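Local coordinates for protein DnaB intein (Synechocystis sp., PDB 1MI8) that probably carries out protein splicing, excising itself from a precursor of the replicative DNA helicase DnaB and joining the flanking sequences, at residues A[1-6]-A[70-75]; A[32-37]-A[144-149]; A[56-61]-A[132-137]. The protein carries 4 engineered substitutions. One frame throughout, in Å; residues are numbered along the deposited sequence.

Contact 1: A[1-6]-A[70-75]; sequences SGAISG and KATANH. Engineered in segment 1-6: A3 (natural residue Cys).
K70 meets S5 through both backbone and side chain. Its carbonyl O accepts the S5 N-H at 3.1 Å, the donor standing above the carbonyl plane, and beyond this bond its aliphatic chain runs alongside S5. A bend at chi3 carries NZ past the S5 hydroxyl to salt bridges with E134 and D7, while S5 OG bonds to D7 N and E134 OE1. A71 forms a single backbone bridge with I4, and its CB lies 3.9 Å from I4 CG2. At T72 the N-H drives almost straight (171°) into the A3 carbonyl, with 2.9 Å between T72 N and A3 O. T72 OG1 sits 2.7 Å from N74 OD1 and 3.1 Å from A3 O, two acceptors competing for one proton.

T72 to H75 form a type I beta turn with the sequence T-A-N-H, matching the TxxH motif of intein block B, which in relatives lies against the N-terminal splice junction. Here that junction carries an engineered alanine, A3, in place of the natural cysteine. N74 turns its amide toward S1, but the bent 2.5 Å approach of N74 ND2 to S1 O is weak and doubtfully short; a water links N74 O with S1 OG. H75 holds CG anti to its N (chi1 -157°), which stands the imidazole beside the backbone of 1-6. A3 N lies at the edge of the H75 ring, near its plane, 2.7 Å from H75 ND1, and I4 CG2 covers one face, 3.6 Å from the H75 ring centroid and 6° off the normal, a CH-pi contact.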
ATOM      1  N   SER A   1      -5.530 -20.433   1.661  1.00 50.47           N
ATOM      2  CA  SER A   1      -4.586 -20.169   0.608  1.00 49.08           C
ATOM      3  C   SER A   1      -3.627 -19.035   0.960  1.00 47.71           C
ATOM      4  O   SER A   1      -2.666 -18.825   0.212  1.00 48.03           O
ATOM      5  CB  SER A   1      -5.293 -19.851  -0.720  1.00 49.75           C
ATOM      6  OG  SER A   1      -5.499 -18.478  -0.879  1.00 49.53           O
ATOM      7  N   GLY A   2      -3.786 -18.290   2.004  1.00 44.84           N
ATOM      8  CA  GLY A   2      -2.694 -17.359   2.235  1.00 41.19           C
ATOM      9  C   GLY A   2      -1.523 -18.058   2.957  1.00 38.95           C
ATOM     10  O   GLY A   2      -1.323 -19.279   2.867  1.00 40.10           O
ATOM     11  N   ALA A   3      -0.788 -17.213   3.667  1.00 33.99           N
ATOM     12  CA  ALA A   3       0.313 -17.652   4.543  1.00 29.89           C
ATOM     13  C   ALA A   3       1.048 -16.439   5.081  1.00 27.00           C
ATOM     14  O   ALA A   3       1.137 -15.392   4.419  1.00 25.68           O
ATOM     15  CB  ALA A   3       1.314 -18.600   3.794  1.00 30.02           C
ATOM     16  N   ILE A   4       1.617 -16.587   6.269  1.00 25.32           N
ATOM     17  CA  ILE A   4       2.313 -15.462   6.886  1.00 25.24           C
ATOM     18  C   ILE A   4       3.726 -15.892   7.296  1.00 28.03           C
ATOM     19  O   ILE A   4       4.005 -17.099   7.352  1.00 29.24           O
ATOM     20  CB  ILE A   4       1.532 -15.018   8.150  1.00 23.85           C
ATOM     21  CG1 ILE A   4       1.437 -16.216   9.133  1.00 17.48           C
ATOM     22  CG2 ILE A   4       0.047 -14.608   7.749  1.00 19.53           C
ATOM     23  CD1 ILE A   4       0.826 -15.868  10.489  1.00 20.82           C
ATOM     24  N   SER A   5       4.593 -14.929   7.595  1.00 25.30           N
ATOM     25  CA  SER A   5       5.944 -15.251   8.047  1.00 26.75           C
ATOM     26  C   SER A   5       5.928 -16.080   9.359  1.00 26.95           C
ATOM     27  O   SER A   5       5.066 -15.894  10.255  1.00 28.67           O
ATOM     28  CB  SER A   5       6.769 -13.949   8.259  1.00 26.84           C
ATOM     29  OG  SER A   5       7.826 -14.081   9.218  1.00 27.74           O
ATOM     30  N   GLY A   6       6.899 -16.982   9.463  1.00 26.76           N
ATOM     31  CA  GLY A   6       7.033 -17.807  10.635  1.00 26.43           C
ATOM     32  C   GLY A   6       7.281 -17.012  11.897  1.00 26.98           C
ATOM     33  O   GLY A   6       7.067 -17.521  12.979  1.00 25.67           O
ATOM     34  N   LYS A  70       3.994  -9.655   8.529  1.00 21.21           N
ATOM     35  CA  LYS A  70       4.546  -9.943   7.236  1.00 21.77           C
ATOM     36  C   LYS A  70       3.693 -11.068   6.679  1.00 23.10           C
ATOM     37  O   LYS A  70       3.491 -12.081   7.366  1.00 22.22           O
ATOM     38  CB  LYS A  70       5.976 -10.393   7.380  1.00 21.84           C
ATOM     39  CG  LYS A  70       6.963  -9.252   7.558  1.00 25.04           C
ATOM     40  CD  LYS A  70       8.405  -9.833   7.609  1.00 27.63           C
ATOM     41  CE  LYS A  70       8.660 -10.679   8.899  1.00 29.14           C
ATOM     42  NZ  LYS A  70      10.003 -11.402   8.720  1.00 32.26           N
ATOM     43  N   ALA A  71       3.240 -10.922   5.434  1.00 22.03           N
ATOM     44  CA  ALA A  71       2.328 -11.926   4.865  1.00 22.71           C
ATOM     45  C   ALA A  71       2.354 -12.012   3.314  1.00 22.35           C
ATOM     46  O   ALA A  71       2.776 -11.064   2.644  1.00 22.41           O
ATOM     47  CB  ALA A  71       0.871 -11.606   5.362  1.00 21.69           C
ATOM     48  N   THR A  72       1.864 -13.116   2.744  1.00 22.96           N
ATOM     49  CA  THR A  72       1.833 -13.253   1.263  1.00 24.07           C
ATOM     50  C   THR A  72       0.800 -12.325   0.644  1.00 24.58           C
ATOM     51  O   THR A  72      -0.147 -11.869   1.317  1.00 23.41           O
ATOM     52  CB  THR A  72       1.496 -14.717   0.803  1.00 25.26           C
ATOM     53  OG1 THR A  72       0.309 -15.186   1.468  1.00 21.67           O
ATOM     54  CG2 THR A  72       2.656 -15.655   1.153  1.00 24.80           C
ATOM     55  N   ALA A  73       0.998 -12.039  -0.633  1.00 24.11           N
ATOM     56  CA  ALA A  73       0.140 -11.152  -1.385  1.00 25.09           C
ATOM     57  C   ALA A  73      -1.297 -11.618  -1.364  1.00 25.60           C
ATOM     58  O   ALA A  73      -2.219 -10.814  -1.524  1.00 24.18           O
ATOM     59  CB  ALA A  73       0.605 -11.042  -2.868  1.00 26.78           C
ATOM     60  N   ASN A  74      -1.487 -12.906  -1.184  1.00 24.51           N
ATOM     61  CA  ASN A  74      -2.823 -13.412  -1.213  1.00 26.72           C
ATOM     62  C   ASN A  74      -3.437 -13.680   0.180  1.00 25.56           C
ATOM     63  O   ASN A  74      -4.585 -14.124   0.258  1.00 25.14           O
ATOM     64  CB  ASN A  74      -2.854 -14.670  -2.083  1.00 30.80           C
ATOM     65  CG  ASN A  74      -2.087 -15.799  -1.469  1.00 35.36           C
ATOM     66  OD1 ASN A  74      -0.900 -15.500  -0.949  1.00 35.55           O
ATOM     67  ND2 ASN A  74      -2.556 -16.949  -1.456  1.00 39.85           N
ATOM     68  N   HIS A  75      -2.715 -13.405   1.268  1.00 24.59           N
ATOM     69  CA  HIS A  75      -3.307 -13.650   2.582  1.00 24.52           C
ATOM     70  C   HIS A  75      -4.391 -12.597   2.846  1.00 24.23           C
ATOM     71  O   HIS A  75      -4.175 -11.403   2.621  1.00 24.17           O
ATOM     72  CB  HIS A  75      -2.267 -13.580   3.702  1.00 26.75           C
ATOM     73  CG  HIS A  75      -2.675 -14.333   4.932  1.00 28.62           C
ATOM     74  ND1 HIS A  75      -2.437 -15.679   5.089  1.00 30.11           N
ATOM     75  CD2 HIS A  75      -3.382 -13.951   6.024  1.00 32.04           C
ATOM     76  CE1 HIS A  75      -2.976 -16.102   6.220  1.00 30.67           C
ATOM     77  NE2 HIS A  75      -3.556 -15.071   6.810  1.00 33.93           N
TER
HETATM   78  O   HOH W   1      -6.291 -16.415   0.645  1.00 49.19           O

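Contact 2: A[32-37]-A[144-149]; sequences IWAINE and PHNFVA
N146 turns its side-chain amide edge-on to the backbone of I35 and grips it twice. N146 OD1 takes the I35 N-H on an in-plane lone pair at 2.8 Å, and N146 ND2 returns a bond of 3.0 Å to I35 O, which lies close to the amide plane. Both are nearly straight, each 168° at the hydrogen. The amide reaches this position because CG stands between the backbone N and carbonyl carbon of N146 (chi1 65°). ND2 also bonds to P144 O, from well above that carbonyl's plane, so three bonds fix the amide's rotation.

This is a side-chain imitation of antiparallel strand pairing: the N-to-C directions of 32-36 and 146-149 make 127°, well short of antiparallel, and the asparagine amide supplies the donor and acceptor a neighbouring strand would offer. In this all-beta intein (Hint) fold it ties strand 31-36 of the large antiparallel sheet to the pair 146-149/152-155. The V148 N-H reaches W33 O only by a weak, bent bond, and F147 CA adds a CH contact to the same oxygen.

Apolar contacts flank the crossing. A34 CB touches P144 CG at 3.6 Å and, in a different direction, packs against N146 O, a buried carbonyl with no partner in the model. I32 crosses F147 at a slant, CD1 against F147 CB at 3.8 Å, while W33 CB rests on V148 CG2 at 3.6 Å.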
ATOM      1  N   ILE A  32      -6.942 -20.687  19.851  1.00 34.28           N
ATOM      2  CA  ILE A  32      -6.440 -19.392  19.421  1.00 31.41           C
ATOM      3  C   ILE A  32      -7.614 -18.419  19.525  1.00 31.52           C
ATOM      4  O   ILE A  32      -8.684 -18.821  19.971  1.00 32.03           O
ATOM      5  CB  ILE A  32      -5.835 -19.461  17.992  1.00 30.08           C
ATOM      6  CG1 ILE A  32      -6.780 -20.120  16.958  1.00 28.36           C
ATOM      7  CG2 ILE A  32      -4.530 -20.248  18.071  1.00 27.21           C
ATOM      8  CD1 ILE A  32      -8.133 -19.363  16.675  1.00 30.68           C
ATOM      9  N   TRP A  33      -7.412 -17.145  19.214  1.00 30.52           N
ATOM     10  CA  TRP A  33      -8.524 -16.176  19.231  1.00 30.33           C
ATOM     11  C   TRP A  33      -9.022 -15.939  17.784  1.00 30.57           C
ATOM     12  O   TRP A  33      -8.219 -15.674  16.894  1.00 25.84           O
ATOM     13  CB  TRP A  33      -8.094 -14.863  19.840  1.00 31.17           C
ATOM     14  CG  TRP A  33      -8.048 -14.923  21.322  1.00 36.90           C
ATOM     15  CD1 TRP A  33      -6.935 -14.780  22.139  1.00 36.80           C
ATOM     16  CD2 TRP A  33      -9.159 -15.141  22.201  1.00 38.83           C
ATOM     17  NE1 TRP A  33      -7.307 -14.892  23.458  1.00 38.47           N
ATOM     18  CE2 TRP A  33      -8.659 -15.110  23.526  1.00 40.12           C
ATOM     19  CE3 TRP A  33     -10.529 -15.363  21.998  1.00 41.07           C
ATOM     20  CZ2 TRP A  33      -9.482 -15.283  24.634  1.00 41.87           C
ATOM     21  CZ3 TRP A  33     -11.348 -15.535  23.104  1.00 43.42           C
ATOM     22  CH2 TRP A  33     -10.822 -15.492  24.404  1.00 42.50           C
ATOM     23  N   ALA A  34     -10.334 -16.120  17.554  1.00 30.34           N
ATOM     24  CA  ALA A  34     -10.936 -15.912  16.224  1.00 29.65           C
ATOM     25  C   ALA A  34     -12.117 -14.975  16.352  1.00 28.75           C
ATOM     26  O   ALA A  34     -12.688 -14.838  17.423  1.00 29.66           O
ATOM     27  CB  ALA A  34     -11.407 -17.217  15.624  1.00 25.62           C
ATOM     28  N   ILE A  35     -12.461 -14.300  15.273  1.00 27.49           N
ATOM     29  CA  ILE A  35     -13.613 -13.426  15.313  1.00 27.08           C
ATOM     30  C   ILE A  35     -14.768 -14.248  14.705  1.00 25.49           C
ATOM     31  O   ILE A  35     -14.561 -15.021  13.759  1.00 23.94           O
ATOM     32  CB  ILE A  35     -13.419 -12.101  14.458  1.00 26.97           C
ATOM     33  CG1 ILE A  35     -14.650 -11.226  14.618  1.00 28.46           C
ATOM     34  CG2 ILE A  35     -13.216 -12.407  12.963  1.00 26.95           C
ATOM     35  CD1 ILE A  35     -14.773 -10.059  13.668  1.00 31.57           C
ATOM     36  N   ASN A  36     -15.964 -14.106  15.277  1.00 25.58           N
ATOM     37  CA  ASN A  36     -17.155 -14.784  14.746  1.00 27.47           C
ATOM     38  C   ASN A  36     -17.782 -13.660  13.864  1.00 27.27           C
ATOM     39  O   ASN A  36     -18.307 -12.674  14.366  1.00 29.16           O
ATOM     40  CB  ASN A  36     -18.039 -15.214  15.930  1.00 27.62           C
ATOM     41  CG  ASN A  36     -19.429 -15.731  15.496  1.00 30.67           C
ATOM     42  OD1 ASN A  36     -20.081 -16.469  16.256  1.00 30.86           O
ATOM     43  ND2 ASN A  36     -19.891 -15.323  14.318  1.00 25.83           N
ATOM     44  N   GLU A  37     -17.683 -13.807  12.552  1.00 30.02           N
ATOM     45  CA  GLU A  37     -18.155 -12.767  11.634  1.00 33.92           C
ATOM     46  C   GLU A  37     -19.622 -12.423  11.694  1.00 35.90           C
ATOM     47  O   GLU A  37     -19.999 -11.283  11.440  1.00 38.47           O
ATOM     48  CB  GLU A  37     -17.818 -13.135  10.217  1.00 34.79           C
ATOM     49  CG  GLU A  37     -16.357 -13.263   9.909  1.00 36.89           C
ATOM     50  CD  GLU A  37     -16.167 -13.080   8.424  1.00 38.87           C
ATOM     51  OE1 GLU A  37     -16.225 -11.906   8.001  1.00 42.06           O
ATOM     52  OE2 GLU A  37     -16.022 -14.081   7.683  1.00 39.59           O
ATOM     53  N   PRO A 144     -14.697 -20.821  12.496  1.00 32.94           N
ATOM     54  CA  PRO A 144     -14.513 -19.406  12.126  1.00 31.99           C
ATOM     55  C   PRO A 144     -13.445 -19.136  11.065  1.00 30.32           C
ATOM     56  O   PRO A 144     -13.461 -18.097  10.437  1.00 30.64           O
ATOM     57  CB  PRO A 144     -14.228 -18.712  13.485  1.00 29.35           C
ATOM     58  CG  PRO A 144     -13.492 -19.759  14.225  1.00 33.24           C
ATOM     59  CD  PRO A 144     -14.280 -21.072  13.886  1.00 31.95           C
ATOM     60  N   HIS A 145     -12.519 -20.059  10.862  1.00 30.65           N
ATOM     61  CA  HIS A 145     -11.451 -19.909   9.847  1.00 31.54           C
ATOM     62  C   HIS A 145     -10.561 -18.646   9.922  1.00 28.97           C
ATOM     63  O   HIS A 145     -10.170 -18.093   8.907  1.00 27.61           O
ATOM     64  CB  HIS A 145     -12.036 -20.031   8.413  1.00 34.46           C
ATOM     65  CG  HIS A 145     -12.693 -21.358   8.149  1.00 40.77           C
ATOM     66  ND1 HIS A 145     -12.031 -22.559   8.296  1.00 42.43           N
ATOM     67  CD2 HIS A 145     -13.971 -21.678   7.819  1.00 43.78           C
ATOM     68  CE1 HIS A 145     -12.869 -23.559   8.073  1.00 43.89           C
ATOM     69  NE2 HIS A 145     -14.055 -23.053   7.783  1.00 43.04           N
ATOM     70  N   ASN A 146     -10.277 -18.150  11.113  1.00 26.91           N
ATOM     71  CA  ASN A 146      -9.370 -17.020  11.173  1.00 26.26           C
ATOM     72  C   ASN A 146      -8.716 -17.050  12.536  1.00 26.01           C
ATOM     73  O   ASN A 146      -9.095 -17.872  13.399  1.00 27.19           O
ATOM     74  CB  ASN A 146     -10.135 -15.717  10.948  1.00 24.03           C
ATOM     75  CG  ASN A 146     -11.121 -15.430  12.057  1.00 25.54           C
ATOM     76  OD1 ASN A 146     -10.768 -14.840  13.069  1.00 22.12           O
ATOM     77  ND2 ASN A 146     -12.389 -15.858  11.860  1.00 25.51           N
ATOM     78  N   PHE A 147      -7.683 -16.237  12.724  1.00 24.72           N
ATOM     79  CA  PHE A 147      -6.998 -16.203  14.037  1.00 24.76           C
ATOM     80  C   PHE A 147      -6.236 -14.919  14.193  1.00 23.68           C
ATOM     81  O   PHE A 147      -5.971 -14.220  13.227  1.00 24.25           O
ATOM     82  CB  PHE A 147      -5.994 -17.387  14.217  1.00 23.67           C
ATOM     83  CG  PHE A 147      -4.958 -17.526  13.081  1.00 24.38           C
ATOM     84  CD1 PHE A 147      -5.319 -18.063  11.844  1.00 22.75           C
ATOM     85  CD2 PHE A 147      -3.632 -17.090  13.260  1.00 20.77           C
ATOM     86  CE1 PHE A 147      -4.386 -18.162  10.796  1.00 22.78           C
ATOM     87  CE2 PHE A 147      -2.695 -17.182  12.241  1.00 19.63           C
ATOM     88  CZ  PHE A 147      -3.047 -17.712  10.996  1.00 17.79           C
ATOM     89  N   VAL A 148      -5.824 -14.648  15.420  1.00 22.03           N
ATOM     90  CA  VAL A 148      -5.052 -13.470  15.728  1.00 20.61           C
ATOM     91  C   VAL A 148      -3.547 -13.744  15.679  1.00 22.45           C
ATOM     92  O   VAL A 148      -3.042 -14.667  16.338  1.00 22.81           O
ATOM     93  CB  VAL A 148      -5.398 -12.999  17.105  1.00 21.40           C
ATOM     94  CG1 VAL A 148      -4.476 -11.783  17.499  1.00 21.58           C
ATOM     95  CG2 VAL A 148      -6.928 -12.716  17.165  1.00 19.43           C
ATOM     96  N   ALA A 149      -2.837 -12.964  14.862  1.00 20.98           N
ATOM     97  CA  ALA A 149      -1.417 -13.049  14.783  1.00 19.50           C
ATOM     98  C   ALA A 149      -0.893 -11.628  14.773  1.00 19.32           C
ATOM     99  O   ALA A 149      -1.394 -10.746  14.038  1.00 16.40           O
ATOM    100  CB  ALA A 149      -1.005 -13.842  13.530  1.00 19.14           C
TER
HETATM  101  O   HOH W   2      -4.885 -16.179  18.182  1.00 25.46           O

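Contact 3: A[56-61]-A[132-137]; sequences KLVYIL and GVEEVF
E134 lies across V58. From CB, on the same face of the sheet as K56 and V58, the side chain reaches CG, 4.0 Å from V58 CG1. It then runs extended (chi2 -176°), so CD also stays beside that methyl at 3.9 Å. At the carboxylate, E134 OE2 is 3.7 Å from V58 CG1; its polar partner is K70, while OE1 bonds to S5. The valine thus packs along a chain whose charged end is held elsewhere.

In the register E134 is opposite K56 and V58 opposite G132, so E134 meets V58 diagonally on the shared face. The antiparallel K56-E134 pair is hydrogen-bonded, with K56 N to E134 O at 2.7 Å and E134 N to K56 O at 3.1 Å. V58 N gives a 2.7 Å bond to G132 O, but the return bond is weak. Between these pairs L57 and V133 form a non-hydrogen-bonded antiparallel pair. V136 CG1 presses tightly on K56 CG at 3.5 Å.

The two segments cross at 110°, as in a strongly coiled sheet. Strand 68-71 flanks 56-61, strand 4-5 pairs with 120-140, and Y59 packs on L91 of the second subunit.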
ATOM      1  N   LYS A  56       7.896 -18.019   0.193  1.00 40.80           N
ATOM      2  CA  LYS A  56       7.126 -17.110  -0.644  1.00 38.94           C
ATOM      3  C   LYS A  56       7.446 -15.691  -0.341  1.00 34.90           C
ATOM      4  O   LYS A  56       7.818 -15.350   0.754  1.00 33.76           O
ATOM      5  CB  LYS A  56       5.616 -17.291  -0.454  1.00 42.20           C
ATOM      6  CG  LYS A  56       5.100 -18.710  -0.614  1.00 46.98           C
ATOM      7  CD  LYS A  56       5.252 -19.242  -2.027  1.00 50.63           C
ATOM      8  CE  LYS A  56       5.160 -20.778  -2.010  1.00 52.98           C
ATOM      9  NZ  LYS A  56       3.951 -21.216  -1.221  1.00 54.55           N
ATOM     10  N   LEU A  57       7.274 -14.856  -1.345  1.00 33.99           N
ATOM     11  CA  LEU A  57       7.516 -13.449  -1.212  1.00 29.74           C
ATOM     12  C   LEU A  57       6.532 -12.928  -0.159  1.00 29.12           C
ATOM     13  O   LEU A  57       5.309 -13.212  -0.198  1.00 28.14           O
ATOM     14  CB  LEU A  57       7.272 -12.802  -2.547  1.00 31.33           C
ATOM     15  CG  LEU A  57       7.474 -11.317  -2.570  1.00 30.82           C
ATOM     16  CD1 LEU A  57       8.861 -10.954  -2.048  1.00 32.66           C
ATOM     17  CD2 LEU A  57       7.277 -10.868  -4.007  1.00 30.71           C
ATOM     18  N   VAL A  58       7.050 -12.106   0.732  1.00 27.36           N
ATOM     19  CA  VAL A  58       6.245 -11.602   1.808  1.00 27.10           C
ATOM     20  C   VAL A  58       6.187 -10.063   1.817  1.00 27.23           C
ATOM     21  O   VAL A  58       7.101  -9.400   1.306  1.00 29.05           O
ATOM     22  CB  VAL A  58       6.831 -12.302   3.052  1.00 26.38           C
ATOM     23  CG1 VAL A  58       7.631 -11.406   3.933  1.00 21.08           C
ATOM     24  CG2 VAL A  58       5.762 -13.102   3.673  1.00 24.67           C
ATOM     25  N   TYR A  59       5.151  -9.514   2.434  1.00 24.50           N
ATOM     26  CA  TYR A  59       4.909  -8.076   2.460  1.00 23.27           C
ATOM     27  C   TYR A  59       4.575  -7.615   3.855  1.00 21.96           C
ATOM     28  O   TYR A  59       3.783  -8.258   4.527  1.00 22.58           O
ATOM     29  CB  TYR A  59       3.690  -7.731   1.598  1.00 21.80           C
ATOM     30  CG  TYR A  59       3.761  -8.198   0.169  1.00 21.76           C
ATOM     31  CD1 TYR A  59       3.605  -9.537  -0.169  1.00 21.06           C
ATOM     32  CD2 TYR A  59       4.015  -7.283  -0.835  1.00 22.96           C
ATOM     33  CE1 TYR A  59       3.711  -9.961  -1.543  1.00 25.32           C
ATOM     34  CE2 TYR A  59       4.130  -7.661  -2.165  1.00 25.59           C
ATOM     35  CZ  TYR A  59       3.979  -8.993  -2.525  1.00 24.72           C
ATOM     36  OH  TYR A  59       4.107  -9.280  -3.853  1.00 27.56           O
ATOM     37  N   ILE A  60       5.149  -6.488   4.272  1.00 23.12           N
ATOM     38  CA  ILE A  60       4.869  -5.906   5.590  1.00 23.27           C
ATOM     39  C   ILE A  60       3.639  -5.038   5.547  1.00 23.20           C
ATOM     40  O   ILE A  60       3.595  -4.051   4.791  1.00 25.57           O
ATOM     41  CB  ILE A  60       5.968  -4.945   6.056  1.00 26.76           C
ATOM     42  CG1 ILE A  60       7.279  -5.692   6.243  1.00 28.83           C
ATOM     43  CG2 ILE A  60       5.512  -4.236   7.303  1.00 25.94           C
ATOM     44  CD1 ILE A  60       8.512  -4.738   6.500  1.00 29.00           C
ATOM     45  N   LEU A  61       2.644  -5.369   6.361  1.00 20.96           N
ATOM     46  CA  LEU A  61       1.424  -4.549   6.450  1.00 19.94           C
ATOM     47  C   LEU A  61       1.527  -3.876   7.829  1.00 21.56           C
ATOM     48  O   LEU A  61       1.798  -4.555   8.825  1.00 21.06           O
ATOM     49  CB  LEU A  61       0.179  -5.447   6.382  1.00 20.42           C
ATOM     50  CG  LEU A  61      -1.189  -4.903   6.814  1.00 25.04           C
ATOM     51  CD1 LEU A  61      -2.282  -5.902   6.429  1.00 25.61           C
ATOM     52  CD2 LEU A  61      -1.229  -4.729   8.365  1.00 27.77           C
ATOM     53  N   GLY A 132      10.579  -9.450   1.104  1.00 36.94           N
ATOM     54  CA  GLY A 132      11.511 -10.471   0.663  1.00 36.23           C
ATOM     55  C   GLY A 132      10.877 -11.825   0.699  1.00 35.31           C
ATOM     56  O   GLY A 132       9.710 -11.948   1.062  1.00 34.21           O
ATOM     57  N   VAL A 133      11.610 -12.852   0.283  1.00 33.64           N
ATOM     58  CA  VAL A 133      11.027 -14.193   0.304  1.00 32.92           C
ATOM     59  C   VAL A 133      11.440 -14.810   1.604  1.00 32.77           C
ATOM     60  O   VAL A 133      12.547 -14.562   2.099  1.00 29.86           O
ATOM     61  CB  VAL A 133      11.545 -15.130  -0.803  1.00 32.86           C
ATOM     62  CG1 VAL A 133      10.996 -16.534  -0.566  1.00 33.03           C
ATOM     63  CG2 VAL A 133      11.114 -14.627  -2.172  1.00 32.86           C
ATOM     64  N   GLU A 134      10.520 -15.585   2.158  1.00 32.84           N
ATOM     65  CA  GLU A 134      10.746 -16.295   3.412  1.00 34.04           C
ATOM     66  C   GLU A 134       9.841 -17.497   3.436  1.00 33.24           C
ATOM     67  O   GLU A 134       8.933 -17.626   2.606  1.00 32.34           O
ATOM     68  CB  GLU A 134      10.371 -15.487   4.655  1.00 35.56           C
ATOM     69  CG  GLU A 134      10.574 -14.021   4.629  1.00 37.35           C
ATOM     70  CD  GLU A 134      10.226 -13.436   5.986  1.00 38.34           C
ATOM     71  OE1 GLU A 134       9.697 -14.187   6.854  1.00 39.04           O
ATOM     72  OE2 GLU A 134      10.490 -12.239   6.186  1.00 37.87           O
ATOM     73  N   GLU A 135      10.140 -18.380   4.395  1.00 35.30           N
ATOM     74  CA  GLU A 135       9.353 -19.587   4.655  1.00 36.90           C
ATOM     75  C   GLU A 135       8.038 -19.029   5.181  1.00 34.94           C
ATOM     76  O   GLU A 135       8.018 -18.109   6.001  1.00 33.72           O
ATOM     77  CB  GLU A 135      10.042 -20.450   5.727  1.00 39.79           C
ATOM     78  CG  GLU A 135      10.652 -21.709   5.167  1.00 44.53           C
ATOM     79  CD  GLU A 135      11.612 -22.375   6.159  1.00 49.12           C
ATOM     80  OE1 GLU A 135      11.419 -22.214   7.399  1.00 51.26           O
ATOM     81  OE2 GLU A 135      12.558 -23.070   5.701  1.00 50.73           O
ATOM     82  N   VAL A 136       6.942 -19.588   4.719  1.00 34.83           N
ATOM     83  CA  VAL A 136       5.671 -19.031   5.110  1.00 34.33           C
ATOM     84  C   VAL A 136       4.748 -20.134   5.635  1.00 33.70           C
ATOM     85  O   VAL A 136       4.851 -21.318   5.225  1.00 32.83           O
ATOM     86  CB  VAL A 136       5.186 -18.171   3.882  1.00 36.26           C
ATOM     87  CG1 VAL A 136       4.559 -19.021   2.781  1.00 34.15           C
ATOM     88  CG2 VAL A 136       4.347 -17.023   4.348  1.00 40.95           C
ATOM     89  N   PHE A 137       3.922 -19.761   6.610  1.00 30.49           N
ATOM     90  CA  PHE A 137       3.036 -20.699   7.294  1.00 30.63           C
ATOM     91  C   PHE A 137       1.550 -20.292   7.447  1.00 30.50           C
ATOM     92  O   PHE A 137       1.186 -19.100   7.351  1.00 26.92           O
ATOM     93  CB  PHE A 137       3.557 -20.969   8.717  1.00 31.18           C
ATOM     94  CG  PHE A 137       5.032 -21.403   8.815  1.00 33.40           C
ATOM     95  CD1 PHE A 137       6.065 -20.513   8.551  1.00 32.32           C
ATOM     96  CD2 PHE A 137       5.362 -22.698   9.254  1.00 34.68           C
ATOM     97  CE1 PHE A 137       7.409 -20.868   8.717  1.00 35.76           C
ATOM     98  CE2 PHE A 137       6.729 -23.090   9.439  1.00 36.11           C
ATOM     99  CZ  PHE A 137       7.755 -22.179   9.171  1.00 36.54           C
TER

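Overall arrangement
From the N terminus, residues 1-6 pair with 70-75, so contact 1 closes a loop containing both 32-37 and 56-61, whose partners come later in the sequence: contact 3 closes at 132-137 and contact 2 last, at 144-149. Contact 1 therefore crosses both others, whereas contact 3 lies wholly within the span of contact 2. Contacts 1 and 3, with centres 6 Å apart, share a sheet, in which 4-5 is next to 120-140 and 68-71 next to 41-63. Contact 2 lies on the opposite side of the chain's centre from the other two, tying strand 31-36 to strand 146-149; I4 CD1 reaches F147 CE2 and A149 CB, each at 4.1 Å.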